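Local atomic coordinates of dihydrodipicolinate reductase N-terminus domain-containing protein (PDB entry 6IAQ), a protein that probably catalyses the NADP-dependent reductive amination of ketones to amines, as an amine dehydrogenase. Residues A[166-171]-A[175-180]; A[201-206]-A[268-273]; A[191-196]-A[250-255]. All blocks are in the same frame, centred on the assembly; numbering follows the deposited sequence.

Contact 1 (A[166-171]-A[175-180]); sequences ASWNVD and PELATA. With NAP (NADP nicotinamide-adenine-dinucleotide phosphate), chain F.
W168, the last but one residue of strand 158-169, sends its indole toward helix 175-180, and L177 comes to meet it from the opposite direction. The ring CG sits between the backbone N and the carbonyl carbon (chi1 51°), and the outer corner of the six-membered ring makes the touch: CZ3 of W168 is 3.7 Å from CD2 of L177, while CH2 of W168 lies 3.8 Å from both CD1 and CD2 of L177, an oblique approach to the ring. N169 then closes an Asx turn as the strand ends, its OD1 accepting from D171 N at 3.0 Å, with the donor well above the carbonyl plane. That strand is part of the mixed sheet of the C-terminal domain, and helix 175-180, packed against its end, borders the NADP pocket: E176 N hydrogen-bonds to O2A of NADP (2.9 Å, 158°), and CD1 of L177 rests 3.4 Å from O2D of the nicotinamide ribose. L177 is thus wedged between indole and cofactor. V170, in the 3-10 turn, puts CG1 against CB of A178 at 3.5 Å, tighter than usual for two carbons. D171 hydrogen-bonds through OD1 to S237 OG and A239 N and through OD2 to E238 N.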
loop_
_atom_site.group_PDB
_atom_site.type_symbol
_atom_site.label_atom_id
_atom_site.label_comp_id
_atom_site.label_asym_id
_atom_site.label_seq_id
_atom_site.Cartn_x
_atom_site.Cartn_y
_atom_site.Cartn_z
ATOM N N ALA A 166 -11.577 5.061 -11.917
ATOM C CA ALA A 166 -11.158 3.745 -12.423
ATOM C C ALA A 166 -11.874 3.443 -13.730
ATOM O O ALA A 166 -13.060 3.821 -13.914
ATOM C CB ALA A 166 -11.408 2.693 -11.364
ATOM N N SER A 167 -11.150 2.759 -14.605
ATOM C CA SER A 167 -11.648 2.267 -15.902
ATOM C C SER A 167 -11.186 0.815 -16.059
ATOM O O SER A 167 -10.006 0.553 -15.881
ATOM C CB SER A 167 -11.156 3.154 -17.033
ATOM O OG SER A 167 -11.670 2.720 -18.285
ATOM N N TRP A 168 -12.104 -0.078 -16.416
ATOM C CA TRP A 168 -11.745 -1.440 -16.871
ATOM C C TRP A 168 -12.544 -1.804 -18.125
ATOM O O TRP A 168 -13.572 -1.179 -18.400
ATOM C CB TRP A 168 -11.868 -2.463 -15.741
ATOM C CG TRP A 168 -13.162 -2.445 -15.003
ATOM C CD1 TRP A 168 -13.407 -1.814 -13.826
ATOM C CD2 TRP A 168 -14.383 -3.127 -15.367
ATOM N NE1 TRP A 168 -14.702 -2.055 -13.418
ATOM C CE2 TRP A 168 -15.322 -2.844 -14.357
ATOM C CE3 TRP A 168 -14.763 -3.959 -16.428
ATOM C CZ2 TRP A 168 -16.603 -3.381 -14.366
ATOM C CZ3 TRP A 168 -16.037 -4.469 -16.454
ATOM C CH2 TRP A 168 -16.932 -4.187 -15.430
ATOM N N ASN A 169 -11.999 -2.760 -18.863
ATOM C CA ASN A 169 -12.455 -3.227 -20.188
ATOM C C ASN A 169 -13.292 -4.510 -20.020
ATOM O O ASN A 169 -12.729 -5.538 -19.661
ATOM C CB ASN A 169 -11.263 -3.465 -21.095
ATOM C CG ASN A 169 -11.636 -3.784 -22.514
ATOM O OD1 ASN A 169 -12.810 -3.756 -22.877
ATOM N ND2 ASN A 169 -10.646 -4.071 -23.332
ATOM N N VAL A 170 -14.587 -4.437 -20.334
ATOM C CA VAL A 170 -15.478 -5.621 -20.466
ATOM C C VAL A 170 -14.764 -6.760 -21.205
ATOM O O VAL A 170 -14.894 -7.907 -20.798
ATOM C CB VAL A 170 -16.791 -5.228 -21.166
ATOM C CG1 VAL A 170 -17.522 -6.440 -21.716
ATOM C CG2 VAL A 170 -17.666 -4.467 -20.217
ATOM N N ASP A 171 -14.047 -6.465 -22.290
ATOM C CA ASP A 171 -13.499 -7.524 -23.176
ATOM C C ASP A 171 -12.275 -8.195 -22.548
ATOM O O ASP A 171 -11.760 -9.123 -23.158
ATOM C CB ASP A 171 -13.217 -6.970 -24.580
ATOM C CG ASP A 171 -14.462 -7.057 -25.467
ATOM O OD1 ASP A 171 -15.537 -7.440 -24.958
ATOM O OD2 ASP A 171 -14.345 -6.731 -26.665
ATOM N N PRO A 175 -18.534 -13.543 -20.320
ATOM C CA PRO A 175 -19.936 -13.191 -20.559
ATOM C C PRO A 175 -20.758 -12.793 -19.329
ATOM O O PRO A 175 -21.687 -11.966 -19.476
ATOM C CB PRO A 175 -20.538 -14.487 -21.136
ATOM C CG PRO A 175 -19.364 -15.220 -21.729
ATOM C CD PRO A 175 -18.183 -14.869 -20.847
ATOM N N GLU A 176 -20.463 -13.378 -18.158
ATOM C CA GLU A 176 -21.242 -13.060 -16.933
ATOM C C GLU A 176 -21.145 -11.540 -16.721
ATOM O O GLU A 176 -22.175 -10.906 -16.471
ATOM C CB GLU A 176 -20.731 -13.847 -15.723
ATOM C CG GLU A 176 -21.349 -13.398 -14.404
ATOM C CD GLU A 176 -22.813 -13.762 -14.215
ATOM O OE1 GLU A 176 -23.250 -14.706 -14.868
ATOM O OE2 GLU A 176 -23.513 -13.079 -13.469
ATOM N N LEU A 177 -19.944 -10.980 -16.779
ATOM C CA LEU A 177 -19.721 -9.545 -16.440
ATOM C C LEU A 177 -20.210 -8.666 -17.601
ATOM O O LEU A 177 -20.875 -7.679 -17.325
ATOM C CB LEU A 177 -18.240 -9.324 -16.120
ATOM C CG LEU A 177 -17.853 -7.926 -15.649
ATOM C CD1 LEU A 177 -18.789 -7.400 -14.580
ATOM C CD2 LEU A 177 -16.418 -7.910 -15.170
ATOM N N ALA A 178 -19.959 -9.073 -18.842
ATOM C CA ALA A 178 -20.357 -8.332 -20.074
ATOM C C ALA A 178 -21.879 -8.182 -20.088
ATOM O O ALA A 178 -22.379 -7.069 -20.276
ATOM C CB ALA A 178 -19.827 -9.016 -21.315
ATOM N N THR A 179 -22.603 -9.251 -19.790
ATOM C CA THR A 179 -24.085 -9.221 -19.731
ATOM C C THR A 179 -24.538 -8.331 -18.572
ATOM O O THR A 179 -25.472 -7.565 -18.755
ATOM C CB THR A 179 -24.659 -10.639 -19.625
ATOM O OG1 THR A 179 -24.182 -11.331 -20.773
ATOM C CG2 THR A 179 -26.166 -10.651 -19.560
ATOM N N ALA A 180 -23.904 -8.411 -17.409
ATOM C CA ALA A 180 -24.283 -7.579 -16.250
ATOM C C ALA A 180 -23.976 -6.089 -16.502
ATOM O O ALA A 180 -24.574 -5.234 -15.850
ATOM C CB ALA A 180 -23.611 -8.094 -15.015
HETATM P PA NAP F . -17.243 -15.820 -17.125
HETATM O O1A NAP F . -16.166 -16.057 -18.075
HETATM O O2A NAP F . -18.726 -15.584 -17.542
HETATM O O5B NAP F . -17.194 -17.064 -16.069
HETATM C C5B NAP F . -18.267 -17.361 -15.165
HETATM C C4B NAP F . -18.257 -18.861 -14.900
HETATM O O4B NAP F . -19.253 -19.226 -13.948
HETATM C C3B NAP F . -18.511 -19.746 -16.149
HETATM O O3B NAP F . -17.424 -20.703 -16.139
HETATM C C2B NAP F . -19.825 -20.482 -15.902
HETATM O O2B NAP F . -19.816 -21.861 -16.334
HETATM C C1B NAP F . -19.788 -20.510 -14.405
HETATM N N9A NAP F . -21.057 -20.680 -13.699
HETATM C C8A NAP F . -22.168 -19.918 -13.736
HETATM N N7A NAP F . -23.045 -20.408 -12.853
HETATM C C5A NAP F . -22.443 -21.431 -12.201
HETATM C C6A NAP F . -22.772 -22.391 -11.116
HETATM N N6A NAP F . -23.954 -22.364 -10.515
HETATM N N1A NAP F . -21.858 -23.294 -10.764
HETATM C C2A NAP F . -20.633 -23.372 -11.323
HETATM N N3A NAP F . -20.239 -22.541 -12.315
HETATM C C4A NAP F . -21.131 -21.614 -12.768
HETATM O O3 NAP F . -16.922 -14.530 -16.157
HETATM P PN NAP F . -15.431 -14.141 -15.543
HETATM O O1N NAP F . -14.753 -13.054 -16.317
HETATM O O2N NAP F . -14.645 -15.369 -15.248
HETATM O O5D NAP F . -16.086 -13.515 -14.225
HETATM C C5D NAP F . -16.728 -14.250 -13.176
HETATM C C4D NAP F . -17.211 -13.401 -12.033
HETATM O O4D NAP F . -16.034 -12.818 -11.384
HETATM C C3D NAP F . -18.132 -12.311 -12.504
HETATM O O3D NAP F . -19.242 -12.124 -11.645
HETATM C C2D NAP F . -17.228 -11.071 -12.482
HETATM O O2D NAP F . -18.028 -9.890 -12.341
HETATM C C1D NAP F . -16.276 -11.415 -11.299
HETATM N N1N NAP F . -14.994 -10.695 -11.398
HETATM C C2N NAP F . -14.583 -10.028 -10.337
HETATM C C3N NAP F . -13.412 -9.287 -10.410
HETATM C C7N NAP F . -12.876 -8.548 -9.203
HETATM O O7N NAP F . -11.926 -7.795 -9.413
HETATM N N7N NAP F . -13.386 -8.742 -7.974
HETATM C C4N NAP F . -12.688 -9.276 -11.602
HETATM C C5N NAP F . -13.139 -9.991 -12.706
HETATM C C6N NAP F . -14.306 -10.698 -12.555
HETATM P P2B NAP F . -19.645 -22.278 -17.866
HETATM O O1X NAP F . -18.247 -21.937 -18.297
HETATM O O2X NAP F . -19.699 -23.804 -17.850
HETATM O O3X NAP F . -20.828 -21.508 -18.460
#

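Contact 2 (A[201-206]-A[268-273]); sequences PTFGRN and FEMSGR
With CG of M270 anti to the backbone N (chi1 -172°) and the chain bent at its last torsion (chi3 76°), the thioether rises from strand 265-273 to the first turn of helix 203-215. F203 keeps its ring CG beside the backbone N (chi1 -64°), turning the ring so that CD2 faces the sulfur together with CB. SD of M270 is 3.9 Å from CB of F203, and both SD and CE of M270 lie 4.0 Å from CD2 of F203. The sulfur is 5.2 Å from the centroid of the F203 ring and well off its normal, an oblique Met-aromatic contact. Two residues earlier on the strand, F268 brings its ring edge-on to the helix backbone: CD2 of F268 is 3.4 Å from CA of G204, which lies near the ring plane. The absence of a side chain at G204 lets helix and strand come this close. T202 caps the helix, OG1 accepting from R205 N at 3.2 Å, and D256 on the neighbouring strand also bonds that hydroxyl. W145 meets the F268 ring edge-to-face. The whole is a capped helix N-terminus seated on the mixed sheet of the C-terminal domain.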
loop_
_atom_site.group_PDB
_atom_site.type_symbol
_atom_site.label_atom_id
_atom_site.label_comp_id
_atom_site.label_asym_id
_atom_site.label_seq_id
_atom_site.Cartn_x
_atom_site.Cartn_y
_atom_site.Cartn_z
ATOM N N PRO A 201 -26.277 -3.515 -5.897
ATOM C CA PRO A 201 -25.388 -2.455 -5.433
ATOM C C PRO A 201 -24.208 -2.313 -6.425
ATOM O O PRO A 201 -23.827 -3.257 -7.105
ATOM C CB PRO A 201 -24.915 -2.931 -4.045
ATOM C CG PRO A 201 -25.026 -4.462 -4.107
ATOM C CD PRO A 201 -26.218 -4.717 -5.031
ATOM N N THR A 202 -23.701 -1.102 -6.548
ATOM C CA THR A 202 -22.525 -0.787 -7.393
ATOM C C THR A 202 -21.278 -1.392 -6.745
ATOM O O THR A 202 -21.181 -1.446 -5.506
ATOM C CB THR A 202 -22.398 0.720 -7.637
ATOM O OG1 THR A 202 -22.220 1.336 -6.355
ATOM C CG2 THR A 202 -23.606 1.268 -8.371
ATOM N N PHE A 203 -20.322 -1.812 -7.573
ATOM C CA PHE A 203 -18.996 -2.291 -7.101
ATOM C C PHE A 203 -18.377 -1.248 -6.172
ATOM O O PHE A 203 -17.815 -1.618 -5.115
ATOM C CB PHE A 203 -18.066 -2.568 -8.281
ATOM C CG PHE A 203 -18.497 -3.684 -9.205
ATOM C CD1 PHE A 203 -19.628 -4.462 -8.954
ATOM C CD2 PHE A 203 -17.722 -3.994 -10.305
ATOM C CE1 PHE A 203 -19.985 -5.493 -9.810
ATOM C CE2 PHE A 203 -18.076 -5.032 -11.147
ATOM C CZ PHE A 203 -19.195 -5.780 -10.892
ATOM N N GLY A 204 -18.495 0.014 -6.555
ATOM C CA GLY A 204 -17.872 1.133 -5.835
ATOM C C GLY A 204 -18.475 1.347 -4.464
ATOM O O GLY A 204 -17.750 1.793 -3.566
ATOM N N ARG A 205 -19.756 1.018 -4.278
ATOM C CA ARG A 205 -20.398 1.156 -2.955
ATOM C C ARG A 205 -19.681 0.240 -1.956
ATOM O O ARG A 205 -19.390 0.648 -0.805
ATOM C CB ARG A 205 -21.897 0.887 -3.091
ATOM C CG ARG A 205 -22.608 0.744 -1.749
ATOM C CD ARG A 205 -22.535 2.004 -0.908
ATOM N NE ARG A 205 -22.861 1.588 0.443
ATOM C CZ ARG A 205 -24.091 1.388 0.882
ATOM N NH1 ARG A 205 -25.121 1.628 0.086
ATOM N NH2 ARG A 205 -24.289 1.003 2.128
ATOM N N ASN A 206 -19.380 -0.986 -2.376
ATOM C CA ASN A 206 -18.689 -1.944 -1.488
ATOM C C ASN A 206 -17.273 -1.412 -1.230
ATOM O O ASN A 206 -16.805 -1.544 -0.076
ATOM C CB ASN A 206 -18.775 -3.348 -2.056
ATOM C CG ASN A 206 -20.217 -3.782 -2.179
ATOM O OD1 ASN A 206 -20.726 -3.886 -3.302
ATOM N ND2 ASN A 206 -20.874 -3.986 -1.029
ATOM N N PHE A 268 -15.994 7.769 -5.563
ATOM C CA PHE A 268 -15.387 6.782 -6.491
ATOM C C PHE A 268 -16.216 6.695 -7.766
ATOM O O PHE A 268 -17.404 6.337 -7.722
ATOM C CB PHE A 268 -15.226 5.442 -5.764
ATOM C CG PHE A 268 -14.634 4.347 -6.614
ATOM C CD1 PHE A 268 -13.396 4.515 -7.219
ATOM C CD2 PHE A 268 -15.262 3.121 -6.728
ATOM C CE1 PHE A 268 -12.833 3.506 -7.984
ATOM C CE2 PHE A 268 -14.714 2.115 -7.505
ATOM C CZ PHE A 268 -13.495 2.300 -8.120
ATOM N N GLU A 269 -15.583 6.995 -8.890
ATOM C CA GLU A 269 -16.196 6.876 -10.224
ATOM C C GLU A 269 -15.525 5.705 -10.943
ATOM O O GLU A 269 -14.260 5.663 -11.004
ATOM C CB GLU A 269 -16.022 8.186 -10.985
ATOM C CG GLU A 269 -16.460 8.113 -12.424
ATOM C CD GLU A 269 -16.271 9.421 -13.171
ATOM O OE1 GLU A 269 -15.182 9.962 -13.123
ATOM O OE2 GLU A 269 -17.233 9.906 -13.760
ATOM N N MET A 270 -16.348 4.780 -11.450
ATOM C CA MET A 270 -15.870 3.534 -12.077
ATOM C C MET A 270 -16.621 3.305 -13.378
ATOM O O MET A 270 -17.858 3.269 -13.371
ATOM C CB MET A 270 -16.056 2.355 -11.111
ATOM C CG MET A 270 -15.412 1.085 -11.595
ATOM S SD MET A 270 -16.263 -0.355 -10.881
ATOM C CE MET A 270 -17.705 -0.310 -11.942
ATOM N N SER A 271 -15.885 3.147 -14.458
ATOM C CA SER A 271 -16.452 2.752 -15.761
ATOM C C SER A 271 -15.981 1.334 -16.097
ATOM O O SER A 271 -14.753 1.057 -16.051
ATOM C CB SER A 271 -16.094 3.721 -16.834
ATOM O OG SER A 271 -16.506 3.221 -18.097
ATOM N N GLY A 272 -16.939 0.496 -16.448
ATOM C CA GLY A 272 -16.718 -0.844 -16.996
ATOM C C GLY A 272 -17.386 -0.922 -18.346
ATOM O O GLY A 272 -18.655 -0.904 -18.387
ATOM N N ARG A 273 -16.593 -0.973 -19.422
ATOM C CA ARG A 273 -17.142 -0.867 -20.790
ATOM C C ARG A 273 -16.241 -1.584 -21.790
ATOM O O ARG A 273 -15.055 -1.817 -21.508
ATOM C CB ARG A 273 -17.333 0.605 -21.176
ATOM C CG ARG A 273 -16.028 1.386 -21.355
ATOM C CD ARG A 273 -16.201 2.912 -21.530
ATOM N NE ARG A 273 -14.867 3.385 -21.887
ATOM C CZ ARG A 273 -13.885 3.614 -21.006
ATOM N NH1 ARG A 273 -14.115 3.511 -19.702
ATOM N NH2 ARG A 273 -12.676 3.924 -21.447
#

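Contact 3 (A[191-196]-A[250-255]); sequences DEWVRG and IGFTDI
Helix 187-195 packs on one side of the mixed sheet of the C-terminal domain, and its touch on strand 249-260 comes down to a single pair of aromatic side chains, W193 and F252. The far corner of the indole does the work: CH2 of W193 is 3.7 Å from CE2 of F252 and 4.2 Å from its CZ, while CZ3 of W193 also stands 4.2 Å from CE2 of F252. W193 carries its ring CG anti to the backbone N (chi1 172°), which swings the indole off the helix toward the sheet. A chi1 of 61° in F252 stands the phenyl ring up from the strand toward the helix, where the two side chains cross at about a right angle. The rings meet obliquely: the six-membered ring of W193 and the ring of F252 have centroids 5.6 Å apart and planes inclined at 39°. R199, in the loop that follows the helix, touches W193 and makes a cation-pi contact with F252, and it is salt-bridged to D254 OD1 as well. The ring of F190 also meets W193, and Q181 touches F252. Between helix and strand the contact is therefore apolar and dispersive, and its small interface of 71 Å² holds no polar pair; R199, shared between the F252 ring and D254, probably adds an electrostatic component to what is otherwise aromatic, apolar packing.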
loop_
_atom_site.group_PDB
_atom_site.type_symbol
_atom_site.label_atom_id
_atom_site.label_comp_id
_atom_site.label_asym_id
_atom_site.label_seq_id
_atom_site.Cartn_x
_atom_site.Cartn_y
_atom_site.Cartn_z
ATOM N N ASP A 191 -32.252 2.125 -19.527
ATOM C CA ASP A 191 -32.944 3.076 -18.621
ATOM C C ASP A 191 -33.970 2.311 -17.770
ATOM O O ASP A 191 -34.134 2.678 -16.584
ATOM C CB ASP A 191 -33.592 4.224 -19.395
ATOM C CG ASP A 191 -34.089 5.347 -18.502
ATOM O OD1 ASP A 191 -33.298 5.861 -17.683
ATOM O OD2 ASP A 191 -35.289 5.667 -18.597
ATOM N N GLU A 192 -34.652 1.308 -18.329
ATOM C CA GLU A 192 -35.635 0.492 -17.556
ATOM C C GLU A 192 -34.859 -0.303 -16.498
ATOM O O GLU A 192 -35.252 -0.301 -15.322
ATOM C CB GLU A 192 -36.447 -0.405 -18.482
ATOM C CG GLU A 192 -37.636 -1.052 -17.793
ATOM C CD GLU A 192 -38.332 -2.093 -18.652
ATOM O OE1 GLU A 192 -38.187 -2.037 -19.903
ATOM O OE2 GLU A 192 -38.998 -2.976 -18.073
ATOM N N TRP A 193 -33.758 -0.929 -16.894
ATOM C CA TRP A 193 -32.922 -1.745 -15.974
ATOM C C TRP A 193 -32.380 -0.895 -14.820
ATOM O O TRP A 193 -32.518 -1.307 -13.640
ATOM C CB TRP A 193 -31.794 -2.418 -16.750
ATOM C CG TRP A 193 -30.817 -3.099 -15.852
ATOM C CD1 TRP A 193 -30.951 -4.322 -15.264
ATOM C CD2 TRP A 193 -29.539 -2.575 -15.435
ATOM N NE1 TRP A 193 -29.840 -4.600 -14.508
ATOM C CE2 TRP A 193 -28.951 -3.557 -14.611
ATOM C CE3 TRP A 193 -28.836 -1.394 -15.694
ATOM C CZ2 TRP A 193 -27.699 -3.375 -14.031
ATOM C CZ3 TRP A 193 -27.594 -1.221 -15.128
ATOM C CH2 TRP A 193 -27.039 -2.197 -14.310
ATOM N N VAL A 194 -31.757 0.247 -15.120
ATOM C CA VAL A 194 -30.970 1.009 -14.105
ATOM C C VAL A 194 -31.926 1.621 -13.077
ATOM O O VAL A 194 -31.487 1.808 -11.923
ATOM C CB VAL A 194 -30.034 2.052 -14.753
ATOM C CG1 VAL A 194 -30.783 3.272 -15.268
ATOM C CG2 VAL A 194 -28.904 2.435 -13.789
ATOM N N ARG A 195 -33.182 1.862 -13.461
ATOM C CA ARG A 195 -34.230 2.465 -12.593
ATOM C C ARG A 195 -34.958 1.381 -11.779
ATOM O O ARG A 195 -35.674 1.731 -10.834
ATOM C CB ARG A 195 -35.240 3.222 -13.460
ATOM C CG ARG A 195 -34.703 4.509 -14.066
ATOM C CD ARG A 195 -35.838 5.494 -14.350
ATOM N NE ARG A 195 -35.561 6.393 -15.464
ATOM C CZ ARG A 195 -34.673 7.383 -15.451
ATOM N NH1 ARG A 195 -33.955 7.651 -14.371
ATOM N NH2 ARG A 195 -34.513 8.124 -16.533
ATOM N N GLY A 196 -34.794 0.113 -12.151
ATOM C CA GLY A 196 -35.412 -1.068 -11.524
ATOM C C GLY A 196 -35.217 -1.102 -10.021
ATOM O O GLY A 196 -34.157 -0.669 -9.515
ATOM N N ILE A 250 -22.476 0.020 -24.254
ATOM C CA ILE A 250 -21.232 -0.802 -24.232
ATOM C C ILE A 250 -20.723 -0.971 -22.794
ATOM O O ILE A 250 -19.609 -1.481 -22.641
ATOM C CB ILE A 250 -20.150 -0.203 -25.148
ATOM C CG1 ILE A 250 -19.728 1.196 -24.690
ATOM C CG2 ILE A 250 -20.595 -0.242 -26.593
ATOM C CD1 ILE A 250 -18.515 1.750 -25.431
ATOM N N GLY A 251 -21.517 -0.562 -21.806
ATOM C CA GLY A 251 -21.145 -0.648 -20.400
ATOM C C GLY A 251 -21.767 0.470 -19.639
ATOM O O GLY A 251 -22.730 1.069 -20.135
ATOM N N PHE A 252 -21.224 0.779 -18.475
ATOM C CA PHE A 252 -21.738 1.920 -17.698
ATOM C C PHE A 252 -20.666 2.448 -16.756
ATOM O O PHE A 252 -19.693 1.738 -16.431
ATOM C CB PHE A 252 -23.038 1.578 -16.950
ATOM C CG PHE A 252 -22.966 0.476 -15.922
ATOM C CD1 PHE A 252 -22.453 0.702 -14.653
ATOM C CD2 PHE A 252 -23.521 -0.766 -16.187
ATOM C CE1 PHE A 252 -22.411 -0.313 -13.706
ATOM C CE2 PHE A 252 -23.468 -1.778 -15.242
ATOM C CZ PHE A 252 -22.929 -1.542 -14.002
ATOM N N THR A 253 -20.936 3.665 -16.294
ATOM C CA THR A 253 -20.113 4.419 -15.336
ATOM C C THR A 253 -20.969 4.706 -14.105
ATOM O O THR A 253 -22.057 5.262 -14.267
ATOM C CB THR A 253 -19.535 5.687 -15.991
ATOM O OG1 THR A 253 -18.756 5.287 -17.126
ATOM C CG2 THR A 253 -18.754 6.511 -14.983
ATOM N N ASP A 254 -20.485 4.322 -12.939
ATOM C CA ASP A 254 -21.082 4.633 -11.626
ATOM C C ASP A 254 -20.261 5.738 -10.973
ATOM O O ASP A 254 -19.058 5.740 -11.152
ATOM C CB ASP A 254 -21.088 3.443 -10.659
ATOM C CG ASP A 254 -21.809 2.196 -11.127
ATOM O OD1 ASP A 254 -22.924 2.321 -11.672
ATOM O OD2 ASP A 254 -21.233 1.090 -10.932
ATOM N N ILE A 255 -20.889 6.537 -10.128
ATOM C CA ILE A 255 -20.232 7.437 -9.147
ATOM C C ILE A 255 -20.933 7.231 -7.810
ATOM O O ILE A 255 -22.163 7.263 -7.772
ATOM C CB ILE A 255 -20.212 8.906 -9.619
ATOM C CG1 ILE A 255 -19.478 9.793 -8.614
ATOM C CG2 ILE A 255 -21.600 9.413 -9.905
ATOM C CD1 ILE A 255 -18.885 11.048 -9.244
#

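How the contacts relate
The three contacts hang on three adjoining strands of one mixed sheet, 158-169, 265-273 and 249-260, so each shares a border with the next. Contacts 1 and 2 have centres about 11 Å apart and are joined by backbone pairs such as W168 N to S271 O at 2.9 Å; contacts 2 and 3, also about 11 Å apart between centres, meet through M270 O and D254 N at 2.9 Å. Contacts 1 and 3 approach where A180 O lies 3.7 Å from CE2 of F252. Their distance from NADP grows in the same order: contact 1 touches it, while the side chains of F203 in contact 2 and F252 in contact 3 lie about 5 Å and about 10 Å from the cofactor.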